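Local coordinates for protein prophenoloxidase b (Marsupenaeus japonicus, PDB 3WKY) that is the hemolymph proenzyme of a phenoloxidase that, once activated, probably oxidises monophenols and o-diphenols at a type 3 dicopper centre, at residues Asn196-His201 with Tyr223-Asn228; Leu204-Tyr209 with Asp216-Leu221; Glu385-Val388 with Val392-Arg395; Glu340-Gly345 with Lys398-Val403. All coordinates share one frame; numbering follows the deposited sequence. Where two conformers were deposited one is given.

Contact 1: Asn196-His201 with Tyr223-Asn228; sequences NSFHWH and YYMHHN. With CUO (Cu2-o2 cluster), chain J.
One half of the type 3 dicopper site is built where His199 of helix 193-205 and His226 of helix 218-239 converge on the same copper. The two helical segments run nearly antiparallel (171°), the metal spanning their gap. His199 NE2 and His226 NE2 each lie 2.2 Å from CU1, and His203 adds the third nitrogen. The two NE2 atoms are 3.7 Å apart, the rings meeting rim to rim with their planes at 89°. On the ring sides away from the copper, His199 ND1 is hydrogen-bonded to Val384 O and His226 ND1 to Phe222 O, which fixes both rotations. Met225 meets Phe198 from the opposite direction and crosses His199 at about a right angle. Its CG lies 3.6 Å from Phe198 CZ, the bend at chi2 brings SD to an oblique Met-aromatic position 5.0 Å from the Phe198 ring centroid, and the turn at chi3 leaves CE 4.0 Å from His199 CD2. An alanine here removes CG, SD and CE, which would probably open a gap beside Phe198, leave its ring freer to turn and cost His199 a packing partner. Ser197 and Trp200 rest on helix 134-137, while Tyr223 packs against helix 391-409.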
# COMPACT_ATOMS: atom_id res chain seq x y z
N ASN A 196 17.17 23.47 27.24
CA ASN A 196 17.16 24.13 25.94
C ASN A 196 18.24 25.22 25.83
O ASN A 196 18.86 25.36 24.79
CB ASN A 196 15.77 24.68 25.62
CG ASN A 196 14.82 23.59 25.17
OD1 ASN A 196 14.71 23.31 23.97
ND2 ASN A 196 14.13 22.96 26.13
N SER A 197 18.46 25.95 26.92
CA SER A 197 19.53 26.95 26.94
C SER A 197 20.92 26.32 26.86
O SER A 197 21.81 26.85 26.20
CB SER A 197 19.43 27.83 28.20
OG SER A 197 18.23 28.58 28.16
N PHE A 198 21.10 25.20 27.55
CA PHE A 198 22.35 24.45 27.47
C PHE A 198 22.63 24.05 26.02
O PHE A 198 23.76 24.14 25.54
CB PHE A 198 22.29 23.21 28.38
CG PHE A 198 23.31 22.16 28.04
CD1 PHE A 198 24.66 22.38 28.30
CD2 PHE A 198 22.92 20.96 27.46
CE1 PHE A 198 25.61 21.41 27.99
CE2 PHE A 198 23.86 19.97 27.16
CZ PHE A 198 25.20 20.20 27.42
N HIS A 199 21.59 23.61 25.32
CA HIS A 199 21.77 23.23 23.93
C HIS A 199 22.24 24.42 23.07
O HIS A 199 23.13 24.28 22.23
CB HIS A 199 20.45 22.66 23.41
CG HIS A 199 20.60 21.89 22.15
ND1 HIS A 199 20.05 22.30 20.96
CD2 HIS A 199 21.26 20.74 21.89
CE1 HIS A 199 20.36 21.44 20.01
NE2 HIS A 199 21.07 20.47 20.56
N TRP A 200 21.64 25.58 23.27
CA TRP A 200 22.10 26.82 22.63
C TRP A 200 23.58 27.09 22.97
O TRP A 200 24.41 27.30 22.07
CB TRP A 200 21.20 27.96 23.10
CG TRP A 200 21.64 29.41 22.92
CD1 TRP A 200 22.44 30.14 23.77
CD2 TRP A 200 21.20 30.32 21.90
NE1 TRP A 200 22.55 31.44 23.31
CE2 TRP A 200 21.79 31.58 22.18
CE3 TRP A 200 20.36 30.21 20.78
CZ2 TRP A 200 21.59 32.70 21.36
CZ3 TRP A 200 20.16 31.33 19.97
CH2 TRP A 200 20.78 32.56 20.27
N HIS A 201 23.91 27.06 24.25
CA HIS A 201 25.29 27.28 24.67
C HIS A 201 26.26 26.29 24.05
O HIS A 201 27.36 26.68 23.60
CB HIS A 201 25.41 27.28 26.19
CG HIS A 201 25.03 28.59 26.80
ND1 HIS A 201 25.91 29.65 26.89
CD2 HIS A 201 23.86 29.02 27.34
CE1 HIS A 201 25.30 30.67 27.46
NE2 HIS A 201 24.05 30.32 27.74
N TYR A 223 29.54 14.11 19.26
CA TYR A 223 29.10 12.77 19.63
C TYR A 223 28.82 12.65 21.13
O TYR A 223 27.76 12.19 21.53
CB TYR A 223 30.14 11.72 19.23
CG TYR A 223 30.17 10.53 20.15
CD1 TYR A 223 29.12 9.61 20.16
CD2 TYR A 223 31.25 10.30 21.01
CE1 TYR A 223 29.13 8.50 21.01
CE2 TYR A 223 31.27 9.20 21.85
CZ TYR A 223 30.22 8.30 21.85
OH TYR A 223 30.24 7.20 22.68
N TYR A 224 29.78 13.07 21.95
CA TYR A 224 29.75 12.76 23.37
C TYR A 224 28.63 13.49 24.10
O TYR A 224 27.93 12.89 24.91
CB TYR A 224 31.09 13.09 24.02
CG TYR A 224 31.22 12.58 25.44
CD1 TYR A 224 31.09 11.22 25.72
CD2 TYR A 224 31.48 13.45 26.49
CE1 TYR A 224 31.23 10.73 27.03
CE2 TYR A 224 31.62 12.97 27.81
CZ TYR A 224 31.49 11.61 28.06
OH TYR A 224 31.63 11.14 29.35
N MET A 225 28.46 14.78 23.83
CA MET A 225 27.42 15.51 24.52
C MET A 225 26.07 14.93 24.12
O MET A 225 25.20 14.70 24.97
CB MET A 225 27.50 17.02 24.23
CG MET A 225 26.40 17.83 24.95
SD MET A 225 24.75 17.74 24.16
CE MET A 225 24.76 19.24 23.20
N HIS A 226 25.86 14.72 22.83
CA HIS A 226 24.57 14.21 22.38
C HIS A 226 24.28 12.79 22.83
O HIS A 226 23.13 12.44 23.08
CB HIS A 226 24.39 14.40 20.87
CG HIS A 226 24.30 15.83 20.49
ND1 HIS A 226 25.41 16.60 20.23
CD2 HIS A 226 23.23 16.65 20.38
CE1 HIS A 226 25.03 17.84 19.95
NE2 HIS A 226 23.71 17.89 20.05
N HIS A 227 25.33 11.98 22.95
CA HIS A 227 25.19 10.64 23.48
C HIS A 227 24.65 10.71 24.90
O HIS A 227 23.75 9.97 25.28
CB HIS A 227 26.53 9.90 23.52
CG HIS A 227 26.46 8.64 24.32
ND1 HIS A 227 25.77 7.53 23.89
CD2 HIS A 227 26.92 8.35 25.56
CE1 HIS A 227 25.84 6.59 24.82
NE2 HIS A 227 26.52 7.06 25.84
N ASN A 228 25.22 11.61 25.69
CA ASN A 228 24.79 11.78 27.07
C ASN A 228 23.39 12.36 27.17
O ASN A 228 22.60 11.96 28.03
CB ASN A 228 25.81 12.65 27.81
CG ASN A 228 26.96 11.85 28.34
OD1 ASN A 228 26.89 11.34 29.45
ND2 ASN A 228 28.02 11.69 27.53
CU1 CUO J . 22.55 19.54 19.23
CU2 CUO J . 21.01 17.98 16.37
O1 CUO J . 22.32 19.16 17.29
O2 CUO J . 20.81 19.62 17.80

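Contact 2: Leu204-Tyr209 with Asp216-Leu221; sequences LSNPYY and DRRGEL
Arg218 reaches back from the start of helix 218-239 to Asn206, where the chain has just left helix 193-205, and makes the one hydrogen bond that joins the two segments. Arg218 NH1 donates to Asn206 O over 3.0 Å, but the bond is bent (135° at the hydrogen). The donor stands above the carbonyl plane, and the oxygen is tilted from the guanidinium plane. NH1 also forms a salt bridge with Glu343 and NH2 one with Glu340, so the buried guanidinium has two carboxylates besides the carbonyl.

Van der Waals contact over the guanidinium face comes second. Tyr208 CA sits above its centre, 3.6 Å from Arg218 CZ, and Pro207 O covers the same group near Arg218 CD at 3.6 Å. A bend at chi3 (60°) turns the end of the arginine under this piece of backbone.

Aliphatic groups packed on the Asn206 side chain complete the set. Asn206 CB slides past Arg218 CG at 3.9 Å, and Leu221 CD2 crosses to within 3.5 Å of Asn206 ND2, which is hydrogen-bonded to Cys619 O. Within 216-221, Arg217 at the N-cap position pairs with Glu220 in a salt bridge (NE to OE1, 2.8 Å).

The loop joining two helices that supply one copper's ligands lies between helix 109-122, touched by Pro207, and helix 334-343, touched by Tyr208, with Tyr209 resting on helix 74-89.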
# COMPACT_ATOMS: atom_id res chain seq x y z
N LEU A 204 26.94 27.18 20.48
CA LEU A 204 27.61 28.46 20.28
C LEU A 204 29.02 28.44 20.85
O LEU A 204 29.87 29.24 20.45
CB LEU A 204 26.75 29.61 20.81
CG LEU A 204 25.53 29.87 19.91
CD1 LEU A 204 24.58 30.88 20.53
CD2 LEU A 204 25.97 30.34 18.52
N SER A 205 29.27 27.50 21.77
CA SER A 205 30.63 27.25 22.24
C SER A 205 31.39 26.38 21.25
O SER A 205 32.59 26.54 21.05
CB SER A 205 30.58 26.55 23.60
OG SER A 205 31.89 26.37 24.12
N ASN A 206 30.67 25.45 20.61
CA ASN A 206 31.28 24.51 19.68
C ASN A 206 30.61 24.49 18.31
O ASN A 206 30.18 23.42 17.86
CB ASN A 206 31.24 23.11 20.27
CG ASN A 206 32.04 23.01 21.53
OD1 ASN A 206 33.27 23.06 21.48
ND2 ASN A 206 31.37 22.90 22.67
N PRO A 207 30.53 25.64 17.64
CA PRO A 207 29.78 25.66 16.38
C PRO A 207 30.50 24.87 15.30
O PRO A 207 31.73 24.88 15.20
CB PRO A 207 29.73 27.15 16.02
CG PRO A 207 30.96 27.74 16.67
CD PRO A 207 31.14 26.96 17.95
N TYR A 208 29.72 24.18 14.47
CA TYR A 208 30.28 23.36 13.43
C TYR A 208 31.00 24.20 12.37
O TYR A 208 31.78 23.67 11.57
CB TYR A 208 29.19 22.49 12.80
CG TYR A 208 28.06 23.29 12.18
CD1 TYR A 208 28.15 23.74 10.87
CD2 TYR A 208 26.88 23.55 12.88
CE1 TYR A 208 27.12 24.45 10.29
CE2 TYR A 208 25.84 24.26 12.30
CZ TYR A 208 25.97 24.71 11.01
OH TYR A 208 24.95 25.42 10.40
N TYR A 209 30.75 25.51 12.39
CA TYR A 209 31.38 26.39 11.41
C TYR A 209 32.68 27.02 11.94
O TYR A 209 33.30 27.84 11.26
CB TYR A 209 30.38 27.45 10.92
CG TYR A 209 29.52 28.03 12.02
CD1 TYR A 209 28.36 27.38 12.45
CD2 TYR A 209 29.87 29.22 12.65
CE1 TYR A 209 27.58 27.91 13.47
CE2 TYR A 209 29.10 29.75 13.65
CZ TYR A 209 27.96 29.11 14.06
OH TYR A 209 27.20 29.65 15.08
N ASP A 216 39.52 21.42 19.98
CA ASP A 216 40.18 20.12 20.02
C ASP A 216 39.08 19.07 20.08
O ASP A 216 38.23 19.12 20.98
CB ASP A 216 41.07 20.05 21.28
CG ASP A 216 41.86 18.75 21.39
OD1 ASP A 216 42.42 18.29 20.37
OD2 ASP A 216 41.94 18.19 22.51
N ARG A 217 39.09 18.13 19.12
CA ARG A 217 38.17 16.98 19.16
C ARG A 217 36.71 17.40 19.21
O ARG A 217 35.90 16.82 19.95
CB ARG A 217 38.54 16.05 20.33
CG ARG A 217 39.95 15.48 20.16
CD ARG A 217 40.55 14.95 21.47
NE ARG A 217 39.82 13.80 21.99
CZ ARG A 217 40.13 13.15 23.10
NH1 ARG A 217 41.18 13.53 23.85
NH2 ARG A 217 39.39 12.11 23.48
N ARG A 218 36.37 18.43 18.42
CA ARG A 218 35.02 19.00 18.45
C ARG A 218 33.98 18.01 17.91
O ARG A 218 32.84 17.98 18.38
CB ARG A 218 34.95 20.29 17.63
CG ARG A 218 33.75 21.20 17.98
CD ARG A 218 33.45 22.19 16.86
NE ARG A 218 33.15 21.43 15.64
CZ ARG A 218 31.97 20.85 15.40
NH1 ARG A 218 30.96 21.01 16.24
NH2 ARG A 218 31.81 20.14 14.30
N GLY A 219 34.37 17.25 16.90
CA GLY A 219 33.50 16.22 16.34
C GLY A 219 33.21 15.13 17.34
O GLY A 219 32.09 14.62 17.44
N GLU A 220 34.24 14.76 18.12
CA GLU A 220 34.04 13.78 19.16
C GLU A 220 33.15 14.34 20.28
O GLU A 220 32.32 13.62 20.85
CB GLU A 220 35.39 13.31 19.72
CG GLU A 220 35.25 12.33 20.85
CD GLU A 220 36.60 11.86 21.34
OE1 GLU A 220 37.62 12.42 20.85
OE2 GLU A 220 36.65 10.93 22.18
N LEU A 221 33.32 15.63 20.59
CA LEU A 221 32.50 16.26 21.61
C LEU A 221 31.04 16.35 21.16
O LEU A 221 30.13 16.22 21.98
CB LEU A 221 33.03 17.65 21.95
CG LEU A 221 32.54 18.28 23.26
CD1 LEU A 221 33.14 17.58 24.49
CD2 LEU A 221 32.86 19.77 23.29

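Contact 3: Glu385-Val388 with Val392-Arg395; sequences ETAV and VFFR. With CUO (Cu2-o2 cluster), chain J.
Phe393 holds its CG opposite the backbone nitrogen (chi1 178°), which sends the ring past Ala387 and Val388 toward the copper site, whereas Phe394 turns its CG away from the carbonyl carbon (chi1 -68°) and brings its ring round to Val388 on a different course. Val388 touches both rings, its methyls dividing the work. CG2 lies over one face of Phe393, 3.9 Å from the centroid and only 15° off the normal, a well-formed CH-pi contact. CG1 meets Phe394 instead, 3.7 Å from CZ. The rings also lean on each other, Phe393 CD2 lying above the centre of the Phe394 face.

The backbone of the loop takes part too. Ala387 O approaches Phe393 CB at 3.3 Å, and Ala387 CB touches Phe393 CD1 at 3.8 Å. Val388 O lies at the edge of the Phe394 ring, near its plane, 3.4 Å from CE2. Further along, Phe394 stacks with Tyr233.

The far edge of Phe393 is where the packing becomes part of the site. CE1 stands 3.2 Å from O2 of the dicopper-dioxygen cluster, near the ring plane, so a C-H edge faces the bound oxygen. The same ring meets His199 edge-to-face and lies beside His397. Packed against the Val388 methyl and the Ala387 carbonyl, Phe393 offers the cluster only C-H groups at this edge, so it can pack against the bound oxygen but not donate a conventional hydrogen bond to it.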
# COMPACT_ATOMS: atom_id res chain seq x y z
N GLU A 385 18.00 26.65 20.27
CA GLU A 385 17.43 26.95 21.58
C GLU A 385 16.04 26.36 21.75
O GLU A 385 15.48 26.40 22.85
CB GLU A 385 17.43 28.47 21.86
CG GLU A 385 16.43 29.30 21.05
CD GLU A 385 16.86 29.58 19.62
OE1 GLU A 385 17.82 28.96 19.09
OE2 GLU A 385 16.23 30.46 18.99
N THR A 386 15.48 25.77 20.69
CA THR A 386 14.14 25.17 20.77
C THR A 386 14.03 23.69 20.36
O THR A 386 13.02 23.05 20.66
CB THR A 386 13.11 25.95 19.90
OG1 THR A 386 13.58 26.00 18.54
CG2 THR A 386 12.89 27.38 20.43
N ALA A 387 15.03 23.16 19.66
CA ALA A 387 14.90 21.83 19.03
C ALA A 387 14.67 20.69 20.02
O ALA A 387 13.91 19.76 19.74
CB ALA A 387 16.10 21.53 18.13
N VAL A 388 15.31 20.77 21.19
CA VAL A 388 15.18 19.72 22.21
C VAL A 388 13.73 19.50 22.69
O VAL A 388 13.36 18.40 23.10
CB VAL A 388 16.15 19.99 23.39
CG1 VAL A 388 15.94 19.00 24.55
CG2 VAL A 388 17.59 19.90 22.89
N VAL A 392 10.80 14.47 18.27
CA VAL A 392 11.58 13.97 17.15
C VAL A 392 13.06 14.33 17.26
O VAL A 392 13.90 13.69 16.61
CB VAL A 392 11.00 14.40 15.78
CG1 VAL A 392 11.53 15.79 15.36
CG2 VAL A 392 11.35 13.37 14.72
N PHE A 393 13.39 15.33 18.07
CA PHE A 393 14.80 15.62 18.34
C PHE A 393 15.52 14.36 18.79
O PHE A 393 16.65 14.05 18.35
CB PHE A 393 14.94 16.68 19.43
CG PHE A 393 16.38 16.98 19.79
CD1 PHE A 393 17.09 17.94 19.08
CD2 PHE A 393 17.02 16.27 20.80
CE1 PHE A 393 18.43 18.20 19.40
CE2 PHE A 393 18.36 16.51 21.13
CZ PHE A 393 19.07 17.49 20.42
N PHE A 394 14.88 13.62 19.68
CA PHE A 394 15.54 12.47 20.28
C PHE A 394 15.49 11.25 19.36
O PHE A 394 16.37 10.40 19.42
CB PHE A 394 14.99 12.20 21.67
CG PHE A 394 15.36 13.27 22.66
CD1 PHE A 394 16.54 13.18 23.38
CD2 PHE A 394 14.55 14.40 22.82
CE1 PHE A 394 16.91 14.20 24.27
CE2 PHE A 394 14.91 15.41 23.69
CZ PHE A 394 16.09 15.30 24.44
N ARG A 395 14.51 11.19 18.48
CA ARG A 395 14.53 10.14 17.47
C ARG A 395 15.65 10.41 16.47
O ARG A 395 16.34 9.48 16.03
CB ARG A 395 13.16 10.05 16.75
CG ARG A 395 11.99 9.69 17.69
CD ARG A 395 10.82 9.05 16.89
NE ARG A 395 11.29 7.85 16.20
CZ ARG A 395 10.73 7.33 15.11
NH1 ARG A 395 9.67 7.91 14.55
NH2 ARG A 395 11.26 6.24 14.57
CU1 CUO J . 22.55 19.54 19.23
CU2 CUO J . 21.01 17.98 16.37
O1 CUO J . 22.32 19.16 17.29
O2 CUO J . 20.81 19.62 17.80

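Contact 4: Glu340-Gly345 with Lys398-Val403; sequences EALEAG and KFIDNV
Glu340 OE1 is gripped twice, by Arg218 NH2 in a salt bridge and by the backbone N of Asp346, and this ties 340-345 to the start of helix 218-239. Gly345 N is bonded to Glu340 O at 2.8 Å, beyond the cis peptide that precedes Ala344. From the same segment Leu342 reaches across to Ile400 and Val403.

The contact itself is wholly apolar and depends on one leucine. With CG anti to the backbone nitrogen (chi1 -179°), Leu342 extends straight toward helix 391-409 and parts its methyls between two residues on successive turns. CD2 meets Val403 CG1 tip to tip at 3.7 Å. CD1 passes alongside Ile400 CD1 at 4.0 Å, the two side chains running in opposite directions, while Ile400 CG2 approaches Leu342 CD2 at 4.0 Å. Were an alanine to stand in place of Leu342, both methyls would be missing, and Ile400 and Val403 would probably face a gap where they now share a partner.

Leu304 and Ile356 also touch Leu342, so helices 294-310 and 356-365 help to enclose it. Glu343 O accepts a hydrogen bond from ND1 of His357, a residue of the cluster pocket, and Ile400 lies about 6 Å from the cluster by its side chain. The arrangement is thus an outer layer of packing on the four-helix bundle that houses the dicopper centre in type 3 copper proteins.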
# COMPACT_ATOMS: atom_id res chain seq x y z
N GLU A 340 33.04 14.97 12.74
CA GLU A 340 33.17 16.12 11.83
C GLU A 340 32.49 15.83 10.49
O GLU A 340 31.97 16.73 9.84
CB GLU A 340 34.63 16.49 11.59
CG GLU A 340 35.40 16.98 12.85
CD GLU A 340 35.06 18.42 13.24
OE1 GLU A 340 34.08 18.99 12.73
OE2 GLU A 340 35.79 18.99 14.08
N ALA A 341 32.51 14.56 10.07
CA ALA A 341 31.89 14.20 8.78
C ALA A 341 30.37 14.16 8.89
O ALA A 341 29.65 14.48 7.93
CB ALA A 341 32.43 12.85 8.30
N LEU A 342 29.88 13.75 10.06
CA LEU A 342 28.44 13.54 10.25
C LEU A 342 27.67 14.81 10.60
O LEU A 342 26.51 14.97 10.19
CB LEU A 342 28.21 12.47 11.32
CG LEU A 342 26.79 12.03 11.70
CD1 LEU A 342 26.00 11.62 10.44
CD2 LEU A 342 26.83 10.87 12.72
N GLU A 343 28.28 15.72 11.36
CA GLU A 343 27.52 16.89 11.85
C GLU A 343 26.82 17.75 10.77
O GLU A 343 25.62 17.99 10.90
CB GLU A 343 28.31 17.74 12.89
CG GLU A 343 27.41 18.81 13.53
CD GLU A 343 28.07 19.57 14.70
OE1 GLU A 343 29.25 19.30 15.01
OE2 GLU A 343 27.39 20.46 15.29
N ALA A 344 27.51 18.21 9.72
CA ALA A 344 28.95 18.09 9.52
C ALA A 344 29.64 19.40 9.92
O ALA A 344 29.03 20.47 9.90
CB ALA A 344 29.27 17.78 8.06
N GLY A 345 30.92 19.30 10.27
CA GLY A 345 31.73 20.47 10.56
C GLY A 345 32.93 20.46 9.64
O GLY A 345 32.80 20.66 8.44
N LYS A 398 18.90 9.71 18.35
CA LYS A 398 19.13 8.28 18.51
C LYS A 398 19.70 7.71 17.21
O LYS A 398 20.60 6.88 17.25
CB LYS A 398 17.85 7.54 18.95
CG LYS A 398 18.07 6.04 19.17
CD LYS A 398 18.94 5.77 20.43
CE LYS A 398 19.19 4.27 20.58
NZ LYS A 398 19.77 3.93 21.93
N PHE A 399 19.20 8.15 16.05
CA PHE A 399 19.81 7.75 14.78
C PHE A 399 21.28 8.17 14.74
O PHE A 399 22.17 7.37 14.39
CB PHE A 399 19.06 8.36 13.58
CG PHE A 399 19.92 8.48 12.34
CD1 PHE A 399 20.39 7.35 11.69
CD2 PHE A 399 20.24 9.73 11.83
CE1 PHE A 399 21.19 7.46 10.55
CE2 PHE A 399 21.02 9.85 10.70
CZ PHE A 399 21.51 8.72 10.06
N ILE A 400 21.54 9.42 15.08
CA ILE A 400 22.90 9.94 15.08
C ILE A 400 23.78 9.14 16.05
O ILE A 400 24.90 8.74 15.70
CB ILE A 400 22.92 11.45 15.42
CG1 ILE A 400 22.24 12.24 14.28
CG2 ILE A 400 24.35 11.95 15.62
CD1 ILE A 400 22.94 12.09 12.91
N ASP A 401 23.26 8.85 17.24
CA ASP A 401 24.06 8.09 18.20
C ASP A 401 24.30 6.66 17.68
O ASP A 401 25.35 6.06 17.95
CB ASP A 401 23.39 8.04 19.57
CG ASP A 401 24.33 7.57 20.66
OD1 ASP A 401 25.31 8.29 20.94
OD2 ASP A 401 24.10 6.49 21.23
N ASN A 402 23.33 6.12 16.96
CA ASN A 402 23.49 4.81 16.33
C ASN A 402 24.63 4.79 15.32
O ASN A 402 25.33 3.78 15.21
CB ASN A 402 22.18 4.37 15.61
CG ASN A 402 21.14 3.84 16.57
OD1 ASN A 402 21.42 3.58 17.75
ND2 ASN A 402 19.92 3.63 16.05
N VAL A 403 24.81 5.87 14.57
CA VAL A 403 25.92 5.95 13.63
C VAL A 403 27.23 5.92 14.42
O VAL A 403 28.17 5.19 14.08
CB VAL A 403 25.89 7.24 12.79
CG1 VAL A 403 27.05 7.26 11.79
CG2 VAL A 403 24.54 7.36 12.04

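In the fold
From the N terminus, the chain first enters contact 1 at 196-201, and the loop that contact 1 closes at 223-228 holds the whole of contact 2, a shorter loop between the same helices, 193-205 and 218-239. A second nest follows: contact 4 opens at 340-345 and closes at 398-403, and contact 3 lies within its span, using the same helix 391-409. The two nested pairs follow one another without crossing. Across them, Arg218 joins contact 2 to contact 4 through Glu340 and Glu343, His227 probably bonds Asp401 to join contacts 1 and 4, and contacts 1 and 3 meet at the dicopper cluster, bringing helices 193-205 and 218-239 together with helix 391-409 and the loop before it.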